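Local coordinates for protein leucyl-tRNA synthetase subunit alpha (Aquifex aeolicus, PDB 3O0A) that attaches leucine to its cognate tRNA and, through its CP1 hydrolytic domain, probably clears wrongly attached amino acids, at residues I8-E13 against F51-V56. Sequence-based numbering, arbitrary orientation.
Sequences IRFYVE and FGATFV
E13 OE2, at the end of strand 6-13, forms a salt bridge with K121 NZ and a hydrogen bond with T114 OG1, while F10 of the same strand reaches inward to meet A53 and V56. Those two polar partners, both outside the facing segment, suit an exposed carboxylate; the contact itself, deeper in, is wholly apolar. F10 lies on the middle strand of a three-stranded antiparallel sheet, and its ring reaches A53, just before strand 55-58 of a separate mixed sheet, and V56 within that strand. With CG anti to its own carbonyl carbon (chi1 -74°), the ring extends from its strand toward the facing segment. F10 CA and V56 CA are 8.7 Å apart. At the far end of the ring, F10 CZ comes to 4.1 Å from A53 CB. Nearer its base, F10 CD2 lies 4.0 Å from V56 CG2; the valine's chi1 of 171° sets CG1 anti to the backbone N and leaves CG2 beside that N, turned to the ring. Both methyls approach the ring obliquely, and the phenylalanine and valine side chains run past each other, each heading toward the other's backbone. A long flat phenyl suits the spanning role, while alanine and a beta-branched valine offer short, compact surfaces opposite it. I122 of strand 121-127 touches all three residues, and M140 of strand 138-141 touches F10 and A53. Only 109 Å² is buried directly between the segments, so their join is one of dispersion and exclusion of water, with neighbouring side chains of the core sharing the packing.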
ATOM      1  N   ILE A   8      -6.303   4.450  -6.429  1.00 13.41           N
ATOM      2  CA  ILE A   8      -5.593   3.434  -7.200  1.00 12.39           C
ATOM      3  C   ILE A   8      -6.007   2.066  -6.677  1.00 11.90           C
ATOM      4  O   ILE A   8      -6.023   1.842  -5.460  1.00 11.40           O
ATOM      5  CB  ILE A   8      -4.072   3.613  -7.131  1.00 11.97           C
ATOM      6  CG1 ILE A   8      -3.691   4.992  -7.692  1.00 12.77           C
ATOM      7  CG2 ILE A   8      -3.354   2.476  -7.920  1.00 12.19           C
ATOM      8  CD1 ILE A   8      -2.203   5.319  -7.672  1.00 13.69           C
ATOM      9  N   ARG A   9      -6.375   1.184  -7.603  1.00 11.96           N
ATOM     10  CA  ARG A   9      -6.876  -0.142  -7.253  1.00 11.68           C
ATOM     11  C   ARG A   9      -5.740  -1.163  -7.233  1.00 11.39           C
ATOM     12  O   ARG A   9      -5.408  -1.763  -8.253  1.00 11.93           O
ATOM     13  CB  ARG A   9      -8.009  -0.582  -8.203  1.00 12.84           C
ATOM     14  CG  ARG A   9      -9.150   0.430  -8.299  1.00 15.35           C
ATOM     15  CD  ARG A   9     -10.454  -0.222  -8.711  1.00 20.41           C
ATOM     16  NE  ARG A   9     -10.918  -1.211  -7.726  1.00 22.72           N
ATOM     17  CZ  ARG A   9     -12.017  -1.107  -6.976  1.00 27.07           C
ATOM     18  NH1 ARG A   9     -12.795  -0.032  -7.045  1.00 29.89           N
ATOM     19  NH2 ARG A   9     -12.341  -2.089  -6.135  1.00 25.16           N
ATOM     20  N   PHE A  10      -5.107  -1.321  -6.075  1.00 10.74           N
ATOM     21  CA  PHE A  10      -4.230  -2.474  -5.869  1.00 10.10           C
ATOM     22  C   PHE A  10      -5.121  -3.709  -5.723  1.00 10.90           C
ATOM     23  O   PHE A  10      -6.315  -3.578  -5.467  1.00 10.85           O
ATOM     24  CB  PHE A  10      -3.348  -2.256  -4.632  1.00 10.23           C
ATOM     25  CG  PHE A  10      -2.239  -1.266  -4.869  1.00 10.80           C
ATOM     26  CD1 PHE A  10      -2.515   0.100  -4.997  1.00 12.32           C
ATOM     27  CD2 PHE A  10      -0.923  -1.704  -5.002  1.00  9.25           C
ATOM     28  CE1 PHE A  10      -1.484   1.019  -5.240  1.00 11.75           C
ATOM     29  CE2 PHE A  10       0.109  -0.792  -5.241  1.00 11.83           C
ATOM     30  CZ  PHE A  10      -0.179   0.579  -5.351  1.00 11.40           C
ATOM     31  N   TYR A  11      -4.554  -4.898  -5.903  1.00 11.33           N
ATOM     32  CA  TYR A  11      -5.343  -6.109  -5.694  1.00 11.81           C
ATOM     33  C   TYR A  11      -4.487  -7.293  -5.322  1.00 12.14           C
ATOM     34  O   TYR A  11      -3.370  -7.446  -5.804  1.00 13.58           O
ATOM     35  CB  TYR A  11      -6.196  -6.436  -6.936  1.00 11.91           C
ATOM     36  CG  TYR A  11      -5.428  -6.486  -8.241  1.00 12.05           C
ATOM     37  CD1 TYR A  11      -5.269  -5.336  -9.022  1.00 12.95           C
ATOM     38  CD2 TYR A  11      -4.853  -7.679  -8.699  1.00 13.11           C
ATOM     39  CE1 TYR A  11      -4.567  -5.361 -10.231  1.00 15.10           C
ATOM     40  CE2 TYR A  11      -4.128  -7.719  -9.924  1.00 14.21           C
ATOM     41  CZ  TYR A  11      -3.993  -6.553 -10.673  1.00 15.13           C
ATOM     42  OH  TYR A  11      -3.297  -6.557 -11.869  1.00 15.08           O
ATOM     43  N   VAL A  12      -5.031  -8.138  -4.460  1.00 12.09           N
ATOM     44  CA  VAL A  12      -4.402  -9.415  -4.161  1.00 12.06           C
ATOM     45  C   VAL A  12      -4.969 -10.439  -5.129  1.00 13.19           C
ATOM     46  O   VAL A  12      -6.184 -10.686  -5.146  1.00 13.22           O
ATOM     47  CB  VAL A  12      -4.656  -9.841  -2.700  1.00 12.27           C
ATOM     48  CG1 VAL A  12      -4.071 -11.207  -2.438  1.00 11.69           C
ATOM     49  CG2 VAL A  12      -4.081  -8.812  -1.728  1.00 12.89           C
ATOM     50  N   GLU A  13      -4.087 -11.007  -5.953  1.00 13.42           N
ATOM     51  CA  GLU A  13      -4.475 -12.091  -6.851  1.00 15.25           C
ATOM     52  C   GLU A  13      -4.646 -13.382  -6.066  1.00 16.00           C
ATOM     53  O   GLU A  13      -3.792 -13.735  -5.243  1.00 15.66           O
ATOM     54  CB  GLU A  13      -3.413 -12.299  -7.921  1.00 15.70           C
ATOM     55  CG  GLU A  13      -3.243 -11.115  -8.851  1.00 16.59           C
ATOM     56  CD  GLU A  13      -2.094 -11.327  -9.808  1.00 21.28           C
ATOM     57  OE1 GLU A  13      -1.904 -12.483 -10.242  1.00 23.27           O
ATOM     58  OE2 GLU A  13      -1.352 -10.361 -10.086  1.00 21.79           O
ATOM     59  N   PHE A  51       4.923   3.737  -9.067  1.00 13.77           N
ATOM     60  CA  PHE A  51       5.889   2.695  -9.424  1.00 14.44           C
ATOM     61  C   PHE A  51       6.854   2.414  -8.274  1.00 15.49           C
ATOM     62  O   PHE A  51       7.540   1.392  -8.272  1.00 16.55           O
ATOM     63  CB  PHE A  51       6.657   3.059 -10.697  1.00 14.83           C
ATOM     64  CG  PHE A  51       5.832   2.952 -11.955  1.00 14.62           C
ATOM     65  CD1 PHE A  51       4.983   3.988 -12.338  1.00 13.65           C
ATOM     66  CD2 PHE A  51       5.920   1.814 -12.770  1.00 14.94           C
ATOM     67  CE1 PHE A  51       4.212   3.901 -13.514  1.00 13.97           C
ATOM     68  CE2 PHE A  51       5.166   1.714 -13.956  1.00 14.63           C
ATOM     69  CZ  PHE A  51       4.302   2.760 -14.328  1.00 13.80           C
ATOM     70  N   GLY A  52       6.891   3.322  -7.299  1.00 15.47           N
ATOM     71  CA  GLY A  52       7.803   3.208  -6.162  1.00 15.98           C
ATOM     72  C   GLY A  52       7.173   2.573  -4.943  1.00 15.34           C
ATOM     73  O   GLY A  52       7.806   2.487  -3.893  1.00 16.42           O
ATOM     74  N   ALA A  53       5.929   2.112  -5.083  1.00 14.54           N
ATOM     75  CA  ALA A  53       5.252   1.443  -3.973  1.00 14.29           C
ATOM     76  C   ALA A  53       5.913   0.098  -3.715  1.00 14.86           C
ATOM     77  O   ALA A  53       5.977  -0.752  -4.603  1.00 15.87           O
ATOM     78  CB  ALA A  53       3.738   1.291  -4.248  1.00 13.66           C
ATOM     79  N   THR A  54       6.447  -0.072  -2.510  1.00 14.92           N
ATOM     80  CA  THR A  54       7.121  -1.331  -2.157  1.00 15.67           C
ATOM     81  C   THR A  54       6.375  -2.128  -1.092  1.00 14.58           C
ATOM     82  O   THR A  54       6.791  -3.245  -0.729  1.00 14.38           O
ATOM     83  CB  THR A  54       8.575  -1.089  -1.714  1.00 16.13           C
ATOM     84  OG1 THR A  54       8.591  -0.270  -0.542  1.00 17.70           O
ATOM     85  CG2 THR A  54       9.368  -0.401  -2.822  1.00 18.03           C
ATOM     86  N   PHE A  55       5.302  -1.531  -0.564  1.00 13.30           N
ATOM     87  CA  PHE A  55       4.364  -2.224   0.317  1.00 12.53           C
ATOM     88  C   PHE A  55       3.069  -1.430   0.441  1.00 12.44           C
ATOM     89  O   PHE A  55       2.998  -0.271   0.003  1.00 11.66           O
ATOM     90  CB  PHE A  55       4.992  -2.551   1.703  1.00 13.22           C
ATOM     91  CG  PHE A  55       5.473  -1.356   2.488  1.00 14.00           C
ATOM     92  CD1 PHE A  55       6.680  -0.722   2.177  1.00 16.92           C
ATOM     93  CD2 PHE A  55       4.765  -0.925   3.608  1.00 14.54           C
ATOM     94  CE1 PHE A  55       7.140   0.357   2.937  1.00 15.94           C
ATOM     95  CE2 PHE A  55       5.216   0.153   4.374  1.00 16.41           C
ATOM     96  CZ  PHE A  55       6.406   0.797   4.032  1.00 16.97           C
ATOM     97  N   VAL A  56       2.042  -2.091   0.977  1.00 11.18           N
ATOM     98  CA  VAL A  56       0.736  -1.502   1.211  1.00 11.70           C
ATOM     99  C   VAL A  56       0.451  -1.595   2.699  1.00 11.98           C
ATOM    100  O   VAL A  56       0.786  -2.605   3.324  1.00 12.06           O
ATOM    101  CB  VAL A  56      -0.339  -2.270   0.392  1.00 10.99           C
ATOM    102  CG1 VAL A  56      -1.766  -1.850   0.768  1.00 11.67           C
ATOM    103  CG2 VAL A  56      -0.091  -2.070  -1.110  1.00 11.92           C
TER